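Local coordinates for mannitol dehydrogenase (Helicobacter pylori, PDB 3TWO), which probably catalyses the NADP(H)-dependent, zinc-assisted interconversion of cinnamyl alcohols and aldehydes, as a medium-chain alcohol dehydrogenase, at residues F22-V27 with N135-E140; L152-P157 with P313-I318. All blocks are in the same frame, centred on the assembly; numbering follows the deposited sequence.

Contact 1: residues F22-V27 with N135-E140; sequences FSRHAV and NIVVDE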
ATOM      1  N   PHE B  22     -18.625  -6.994 -38.506  1.00 34.60           N
ATOM      2  CA  PHE B  22     -18.381  -8.212 -37.732  1.00 34.35           C
ATOM      3  C   PHE B  22     -19.687  -8.793 -37.259  1.00 35.15           C
ATOM      4  O   PHE B  22     -20.749  -8.333 -37.657  1.00 34.73           O
ATOM      5  CB  PHE B  22     -17.423  -7.976 -36.534  1.00 32.91           C
ATOM      6  CG  PHE B  22     -17.966  -7.079 -35.465  1.00 30.96           C
ATOM      7  CD1 PHE B  22     -18.338  -7.602 -34.229  1.00 29.60           C
ATOM      8  CD2 PHE B  22     -18.112  -5.699 -35.686  1.00 28.86           C
ATOM      9  CE1 PHE B  22     -18.807  -6.741 -33.173  1.00 28.33           C
ATOM     10  CE2 PHE B  22     -18.591  -4.843 -34.675  1.00 29.82           C
ATOM     11  CZ  PHE B  22     -18.907  -5.347 -33.393  1.00 27.39           C
ATOM     12  N   SER B  23     -19.598  -9.834 -36.440  1.00 35.31           N
ATOM     13  CA  SER B  23     -20.778 -10.443 -35.878  1.00 36.17           C
ATOM     14  C   SER B  23     -20.520 -10.803 -34.406  1.00 35.50           C
ATOM     15  O   SER B  23     -19.362 -10.992 -33.965  1.00 34.89           O
ATOM     16  CB  SER B  23     -21.213 -11.673 -36.720  1.00 37.37           C
ATOM     17  OG  SER B  23     -20.335 -12.753 -36.448  1.00 37.93           O
ATOM     18  N   ARG B  24     -21.594 -10.872 -33.641  1.00 35.16           N
ATOM     19  CA  ARG B  24     -21.498 -11.280 -32.226  1.00 34.37           C
ATOM     20  C   ARG B  24     -22.290 -12.568 -32.018  1.00 35.10           C
ATOM     21  O   ARG B  24     -23.112 -12.931 -32.861  1.00 34.16           O
ATOM     22  CB  ARG B  24     -22.101 -10.196 -31.348  1.00 33.65           C
ATOM     23  CG  ARG B  24     -21.423  -8.844 -31.446  1.00 32.45           C
ATOM     24  CD  ARG B  24     -22.185  -7.803 -30.625  1.00 27.51           C
ATOM     25  NE  ARG B  24     -21.508  -6.497 -30.525  1.00 30.44           N
ATOM     26  CZ  ARG B  24     -20.414  -6.203 -29.794  1.00 29.45           C
ATOM     27  NH1 ARG B  24     -19.750  -7.152 -29.111  1.00 28.69           N
ATOM     28  NH2 ARG B  24     -19.979  -4.930 -29.743  1.00 25.46           N
ATOM     29  N   HIS B  25     -22.069 -13.239 -30.881  1.00 34.87           N
ATOM     30  CA  HIS B  25     -22.886 -14.409 -30.522  1.00 35.40           C
ATOM     31  C   HIS B  25     -24.421 -14.140 -30.531  1.00 35.12           C
ATOM     32  O   HIS B  25     -24.892 -13.029 -30.237  1.00 33.22           O
ATOM     33  CB  HIS B  25     -22.442 -15.018 -29.170  1.00 35.04           C
ATOM     34  CG  HIS B  25     -22.791 -14.193 -27.964  1.00 36.39           C
ATOM     35  ND1 HIS B  25     -21.838 -13.471 -27.253  1.00 33.56           N
ATOM     36  CD2 HIS B  25     -23.956 -14.057 -27.278  1.00 34.26           C
ATOM     37  CE1 HIS B  25     -22.416 -12.908 -26.198  1.00 31.70           C
ATOM     38  NE2 HIS B  25     -23.692 -13.254 -26.186  1.00 34.23           N
ATOM     39  N   ALA B  26     -25.166 -15.186 -30.878  1.00 35.92           N
ATOM     40  CA  ALA B  26     -26.632 -15.200 -30.845  1.00 35.66           C
ATOM     41  C   ALA B  26     -27.122 -14.794 -29.453  1.00 35.34           C
ATOM     42  O   ALA B  26     -26.419 -14.972 -28.445  1.00 33.73           O
ATOM     43  CB  ALA B  26     -27.149 -16.623 -31.204  1.00 35.75           C
ATOM     44  N   VAL B  27     -28.334 -14.246 -29.408  1.00 36.19           N
ATOM     45  CA  VAL B  27     -29.010 -13.912 -28.158  1.00 36.40           C
ATOM     46  C   VAL B  27     -29.458 -15.175 -27.424  1.00 37.29           C
ATOM     47  O   VAL B  27     -30.370 -15.842 -27.858  1.00 38.52           O
ATOM     48  CB  VAL B  27     -30.227 -12.992 -28.419  1.00 36.70           C
ATOM     49  CG1 VAL B  27     -30.787 -12.520 -27.115  1.00 35.38           C
ATOM     50  CG2 VAL B  27     -29.826 -11.768 -29.333  1.00 35.89           C
ATOM     51  N   ASN B 135     -24.162  -2.190 -31.752  1.00 28.35           N
ATOM     52  CA  ASN B 135     -24.939  -3.021 -30.853  1.00 28.69           C
ATOM     53  C   ASN B 135     -24.005  -3.891 -30.037  1.00 28.67           C
ATOM     54  O   ASN B 135     -22.806  -3.941 -30.335  1.00 28.41           O
ATOM     55  CB  ASN B 135     -25.980  -3.878 -31.649  1.00 28.91           C
ATOM     56  CG  ASN B 135     -25.331  -4.883 -32.584  1.00 28.54           C
ATOM     57  OD1 ASN B 135     -24.307  -5.494 -32.259  1.00 32.17           O
ATOM     58  ND2 ASN B 135     -25.955  -5.104 -33.756  1.00 27.84           N
ATOM     59  N   ILE B 136     -24.559  -4.590 -29.045  1.00 28.39           N
ATOM     60  CA  ILE B 136     -23.783  -5.478 -28.196  1.00 28.36           C
ATOM     61  C   ILE B 136     -24.784  -6.466 -27.585  1.00 30.47           C
ATOM     62  O   ILE B 136     -25.998  -6.112 -27.392  1.00 31.22           O
ATOM     63  CB  ILE B 136     -22.955  -4.719 -27.112  1.00 28.87           C
ATOM     64  CG1 ILE B 136     -21.886  -5.639 -26.513  1.00 27.03           C
ATOM     65  CG2 ILE B 136     -23.835  -4.131 -26.007  1.00 24.65           C
ATOM     66  CD1 ILE B 136     -20.922  -4.957 -25.599  1.00 26.51           C
ATOM     67  N   VAL B 137     -24.321  -7.702 -27.351  1.00 29.44           N
ATOM     68  CA  VAL B 137     -25.168  -8.774 -26.776  1.00 29.97           C
ATOM     69  C   VAL B 137     -24.603  -9.118 -25.395  1.00 28.72           C
ATOM     70  O   VAL B 137     -23.460  -9.552 -25.315  1.00 28.75           O
ATOM     71  CB  VAL B 137     -25.193 -10.075 -27.698  1.00 31.21           C
ATOM     72  CG1 VAL B 137     -26.118 -11.157 -27.130  1.00 31.23           C
ATOM     73  CG2 VAL B 137     -25.626  -9.726 -29.119  1.00 31.49           C
ATOM     74  N   VAL B 138     -25.372  -8.904 -24.326  1.00 27.96           N
ATOM     75  CA  VAL B 138     -24.868  -9.035 -22.966  1.00 28.58           C
ATOM     76  C   VAL B 138     -25.793  -9.903 -22.097  1.00 29.92           C
ATOM     77  O   VAL B 138     -27.024  -9.720 -22.140  1.00 29.42           O
ATOM     78  CB  VAL B 138     -24.705  -7.636 -22.300  1.00 28.98           C
ATOM     79  CG1 VAL B 138     -24.072  -7.775 -20.924  1.00 27.56           C
ATOM     80  CG2 VAL B 138     -23.859  -6.706 -23.171  1.00 26.64           C
ATOM     81  N   ASP B 139     -25.199 -10.851 -21.335  1.00 30.20           N
ATOM     82  CA  ASP B 139     -25.938 -11.609 -20.293  1.00 31.44           C
ATOM     83  C   ASP B 139     -26.643 -10.580 -19.352  1.00 31.02           C
ATOM     84  O   ASP B 139     -26.013  -9.583 -18.948  1.00 29.05           O
ATOM     85  CB  ASP B 139     -24.984 -12.486 -19.484  1.00 31.74           C
ATOM     86  CG  ASP B 139     -25.708 -13.322 -18.407  1.00 34.21           C
ATOM     87  OD1 ASP B 139     -26.165 -12.736 -17.427  1.00 34.85           O
ATOM     88  OD2 ASP B 139     -25.837 -14.566 -18.540  1.00 39.01           O
ATOM     89  N   GLU B 140     -27.922 -10.804 -19.061  1.00 30.48           N
ATOM     90  CA  GLU B 140     -28.744  -9.803 -18.334  1.00 32.67           C
ATOM     91  C   GLU B 140     -28.241  -9.372 -16.962  1.00 31.77           C
ATOM     92  O   GLU B 140     -28.638  -8.285 -16.487  1.00 31.93           O
ATOM     93  CB  GLU B 140     -30.210 -10.254 -18.184  1.00 34.09           C
ATOM     94  CG  GLU B 140     -30.355 -11.631 -17.583  1.00 39.30           C
ATOM     95  CD  GLU B 140     -31.724 -11.880 -16.997  1.00 46.28           C
ATOM     96  OE1 GLU B 140     -31.900 -12.962 -16.374  1.00 50.60           O
ATOM     97  OE2 GLU B 140     -32.605 -11.000 -17.142  1.00 47.08           O
TER

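Contact 2: residues L152-P157 with P313-I318; sequences LEKVAP and PEIDLI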
ATOM      1  N   LEU B 152     -28.675  10.589 -21.945  1.00 34.57           N
ATOM      2  CA  LEU B 152     -27.995   9.319 -22.188  1.00 34.87           C
ATOM      3  C   LEU B 152     -26.550   9.480 -22.634  1.00 34.47           C
ATOM      4  O   LEU B 152     -25.682   8.634 -22.344  1.00 35.37           O
ATOM      5  CB  LEU B 152     -28.758   8.562 -23.245  1.00 35.40           C
ATOM      6  CG  LEU B 152     -28.969   7.106 -22.953  1.00 38.62           C
ATOM      7  CD1 LEU B 152     -29.350   6.858 -21.467  1.00 33.37           C
ATOM      8  CD2 LEU B 152     -30.078   6.630 -23.932  1.00 39.25           C
ATOM      9  N   GLU B 153     -26.281  10.576 -23.336  1.00 35.61           N
ATOM     10  CA  GLU B 153     -24.907  10.946 -23.714  1.00 35.50           C
ATOM     11  C   GLU B 153     -24.030  11.195 -22.456  1.00 35.05           C
ATOM     12  O   GLU B 153     -22.847  10.852 -22.461  1.00 34.58           O
ATOM     13  CB  GLU B 153     -24.900  12.125 -24.715  1.00 36.55           C
ATOM     14  CG  GLU B 153     -25.013  13.602 -24.192  1.00 37.95           C
ATOM     15  CD  GLU B 153     -26.398  13.976 -23.713  1.00 43.51           C
ATOM     16  OE1 GLU B 153     -27.339  13.176 -23.847  1.00 44.86           O
ATOM     17  OE2 GLU B 153     -26.553  15.094 -23.170  1.00 47.90           O
ATOM     18  N   LYS B 154     -24.630  11.723 -21.379  1.00 33.31           N
ATOM     19  CA  LYS B 154     -23.894  11.948 -20.118  1.00 32.73           C
ATOM     20  C   LYS B 154     -23.797  10.695 -19.225  1.00 32.38           C
ATOM     21  O   LYS B 154     -22.866  10.585 -18.365  1.00 32.37           O
ATOM     22  CB  LYS B 154     -24.572  13.057 -19.325  1.00 33.40           C
ATOM     23  CG  LYS B 154     -24.163  14.444 -19.823  1.00 34.83           C
ATOM     24  CD  LYS B 154     -24.919  15.477 -19.078  1.00 37.61           C
ATOM     25  CE  LYS B 154     -24.711  16.833 -19.718  1.00 40.97           C
ATOM     26  NZ  LYS B 154     -25.317  17.808 -18.786  1.00 45.42           N
ATOM     27  N   VAL B 155     -24.743   9.761 -19.427  1.00 29.80           N
ATOM     28  CA  VAL B 155     -24.815   8.545 -18.648  1.00 28.42           C
ATOM     29  C   VAL B 155     -23.653   7.617 -19.015  1.00 27.59           C
ATOM     30  O   VAL B 155     -23.092   6.982 -18.127  1.00 28.38           O
ATOM     31  CB  VAL B 155     -26.175   7.805 -18.846  1.00 28.45           C
ATOM     32  CG1 VAL B 155     -26.138   6.351 -18.289  1.00 26.39           C
ATOM     33  CG2 VAL B 155     -27.311   8.597 -18.189  1.00 26.67           C
ATOM     34  N   ALA B 156     -23.307   7.535 -20.301  1.00 26.05           N
ATOM     35  CA  ALA B 156     -22.377   6.518 -20.797  1.00 25.82           C
ATOM     36  C   ALA B 156     -21.052   6.437 -20.005  1.00 24.41           C
ATOM     37  O   ALA B 156     -20.620   5.337 -19.636  1.00 24.64           O
ATOM     38  CB  ALA B 156     -22.142   6.681 -22.382  1.00 25.95           C
ATOM     39  N   PRO B 157     -20.406   7.583 -19.716  1.00 24.23           N
ATOM     40  CA  PRO B 157     -19.110   7.421 -19.008  1.00 24.29           C
ATOM     41  C   PRO B 157     -19.285   7.095 -17.541  1.00 25.54           C
ATOM     42  O   PRO B 157     -18.301   6.732 -16.897  1.00 25.65           O
ATOM     43  CB  PRO B 157     -18.399   8.794 -19.174  1.00 24.84           C
ATOM     44  CG  PRO B 157     -19.091   9.477 -20.375  1.00 23.00           C
ATOM     45  CD  PRO B 157     -20.562   8.941 -20.287  1.00 24.64           C
ATOM     46  N   PRO B 313     -20.554  13.336 -15.865  1.00 29.83           N
ATOM     47  CA  PRO B 313     -19.327  13.783 -16.579  1.00 28.97           C
ATOM     48  C   PRO B 313     -19.565  14.975 -17.492  1.00 29.71           C
ATOM     49  O   PRO B 313     -20.684  15.200 -18.051  1.00 29.49           O
ATOM     50  CB  PRO B 313     -18.946  12.573 -17.449  1.00 29.32           C
ATOM     51  CG  PRO B 313     -20.264  11.766 -17.568  1.00 29.96           C
ATOM     52  CD  PRO B 313     -20.924  11.941 -16.201  1.00 29.29           C
ATOM     53  N   GLU B 314     -18.512  15.745 -17.624  1.00 30.58           N
ATOM     54  CA  GLU B 314     -18.372  16.813 -18.607  1.00 32.78           C
ATOM     55  C   GLU B 314     -17.968  16.105 -19.905  1.00 32.53           C
ATOM     56  O   GLU B 314     -16.917  15.441 -19.971  1.00 32.33           O
ATOM     57  CB  GLU B 314     -17.199  17.691 -18.179  1.00 33.21           C
ATOM     58  CG  GLU B 314     -17.362  18.339 -16.843  1.00 37.82           C
ATOM     59  CD  GLU B 314     -18.462  19.332 -16.925  1.00 44.64           C
ATOM     60  OE1 GLU B 314     -18.369  20.177 -17.855  1.00 48.88           O
ATOM     61  OE2 GLU B 314     -19.426  19.247 -16.118  1.00 44.09           O
ATOM     62  N   ILE B 315     -18.781  16.229 -20.930  1.00 32.09           N
ATOM     63  CA  ILE B 315     -18.520  15.454 -22.144  1.00 32.19           C
ATOM     64  C   ILE B 315     -18.494  16.360 -23.336  1.00 32.86           C
ATOM     65  O   ILE B 315     -19.082  17.454 -23.315  1.00 32.08           O
ATOM     66  CB  ILE B 315     -19.561  14.331 -22.389  1.00 31.64           C
ATOM     67  CG1 ILE B 315     -20.945  14.956 -22.642  1.00 34.06           C
ATOM     68  CG2 ILE B 315     -19.689  13.461 -21.144  1.00 29.58           C
ATOM     69  CD1 ILE B 315     -21.502  14.574 -23.929  1.00 36.33           C
ATOM     70  N   ASP B 316     -17.789  15.884 -24.363  1.00 32.72           N
ATOM     71  CA  ASP B 316     -17.796  16.475 -25.675  1.00 34.20           C
ATOM     72  C   ASP B 316     -18.203  15.395 -26.684  1.00 33.24           C
ATOM     73  O   ASP B 316     -17.501  14.408 -26.823  1.00 32.11           O
ATOM     74  CB  ASP B 316     -16.380  16.984 -26.005  1.00 34.20           C
ATOM     75  CG  ASP B 316     -16.006  18.244 -25.213  1.00 42.95           C
ATOM     76  OD1 ASP B 316     -15.009  18.210 -24.422  1.00 51.23           O
ATOM     77  OD2 ASP B 316     -16.715  19.291 -25.344  1.00 50.04           O
ATOM     78  N   LEU B 317     -19.294  15.637 -27.395  1.00 31.80           N
ATOM     79  CA  LEU B 317     -19.860  14.720 -28.373  1.00 32.81           C
ATOM     80  C   LEU B 317     -19.111  14.736 -29.683  1.00 31.24           C
ATOM     81  O   LEU B 317     -18.991  15.763 -30.292  1.00 31.17           O
ATOM     82  CB  LEU B 317     -21.285  15.153 -28.765  1.00 32.76           C
ATOM     83  CG  LEU B 317     -22.421  14.674 -27.894  1.00 38.12           C
ATOM     84  CD1 LEU B 317     -23.789  15.167 -28.512  1.00 39.00           C
ATOM     85  CD2 LEU B 317     -22.362  13.153 -27.775  1.00 35.69           C
ATOM     86  N   ILE B 318     -18.690  13.578 -30.130  1.00 29.82           N
ATOM     87  CA  ILE B 318     -18.019  13.428 -31.406  1.00 29.68           C
ATOM     88  C   ILE B 318     -18.621  12.267 -32.203  1.00 30.13           C
ATOM     89  O   ILE B 318     -19.615  11.608 -31.740  1.00 29.76           O
ATOM     90  CB  ILE B 318     -16.510  13.231 -31.193  1.00 30.04           C
ATOM     91  CG1 ILE B 318     -16.185  11.956 -30.410  1.00 27.23           C
ATOM     92  CG2 ILE B 318     -15.866  14.509 -30.520  1.00 30.96           C
ATOM     93  CD1 ILE B 318     -14.624  11.653 -30.428  1.00 25.87           C
TER

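Contact 1: residues F22-V27 with N135-E140
Arg24 lays its guanidinium over Ile136, whose CG1 sits 3.6 Å from Arg24 CZ. Two residues earlier, Phe22 reaches the opposite face of the same group, so the edge of the Phe22 ring, through CE1, lies against one face and Ile136 CG1 against the other. The Arg24 chain is extended from CG to NE and thus carries the charged end to the start of strand 135-139. There Arg24 NE makes a weak hydrogen bond to Asn135 O, at 2.9 Å and bent to 128°. Arg24 NH2 adds a second weak one to the same Asn135 O at 3.1 Å. A third, also weak, runs from Arg24 NE to Asn135 OD1 at 3.4 Å. Stronger partners lie close by: Arg24 NH1 binds Met129 O, and Asn135 OD1 binds Ser5 OG. The guanidinium is therefore fixed both by its polar edge and by the groups on its two faces.

His25 follows with its ring turned to Val137. Val137 CB stands over the ring face, 4.2 Å from the centroid of the His25 ring, a CH-pi contact. Val137 CG1 comes closer, 3.3 Å from His25 NE2. Val137 CG2 reaches back to His25 O at 3.6 Å, so one methyl meets the ring and the other the backbone carbonyl. Val27 ends the contact with a looser apolar touch, its CG2 4.4 Å from Val137 CG1.

The contact joins the two-stranded sheet of 3-9 and 18-24 to strand 135-139 of the mixed sheet. Strand 135-139 is paired antiparallel with strand 31-40, and Asp31 of that strand touches both His25 and Val137.

Contact 2: residues L152-P157 with P313-I318
This is an apolar packing contact without hydrogen bonds between the segments, in the medium-chain dehydrogenase fold of a GroES-like domain joined to a Rossmann domain. It sets the short helix 152-155 and Pro157 against strand 315-318 and the proline leading into it. That strand runs parallel to strand 338-342 in the mixed sheet that also contains strand 31-40. Val340 of strand 338-342 touches both Pro157 and Ile315, and Tyr38 of strand 31-40 touches Glu153.

Ile315 is central. Its CD1 meets Glu153 CG at 3.7 Å, and the two side chains cross at about a right angle. The glutamate takes part through its methylenes: CG lies between the backbone N and the carbonyl carbon (chi1 83°), and the chain then bends at chi2. Glu153 CB also touches Leu317 CD2 at 4.1 Å, on the exposed side of the contact. The other branch of Ile315, CG2, packs on Pro157 CG at 4.1 Å.

Pro157 and Pro313 form the buried end. Their rings meet obliquely, with the two CG atoms 3.8 Å apart. The side chain of Pro157 lies about 9 Å from both a bound NADPH and a zinc ion, so this end of the packing is near the cofactor without touching it. Beside the proline pair, the backbone carbonyl of Lys154 faces the Pro313 ring: Lys154 O lies 3.0 Å from Pro313 CG, a tight contact.

Both contacts reach the same mixed sheet, but at different places, with centres about 23 Å apart and nearest atoms about 12 Å apart. Strand 31-40 is their common neighbour: it pairs with strand 135-139 of contact 1, and its Tyr38 touches Glu153 of contact 2. Contact 1 is the more buried, although it lies farther from the centre of the chain. Contact 2 is partly buried, running from an exposed leucine to a buried proline pair. The chemistry differs too. In contact 1 the buried guanidinium of Arg24 makes only weak bonds across the segments, and its firmer hydrogen bonds go outside them. Contact 2 uses aliphatic and proline carbons, and its glutamate contributes methylenes.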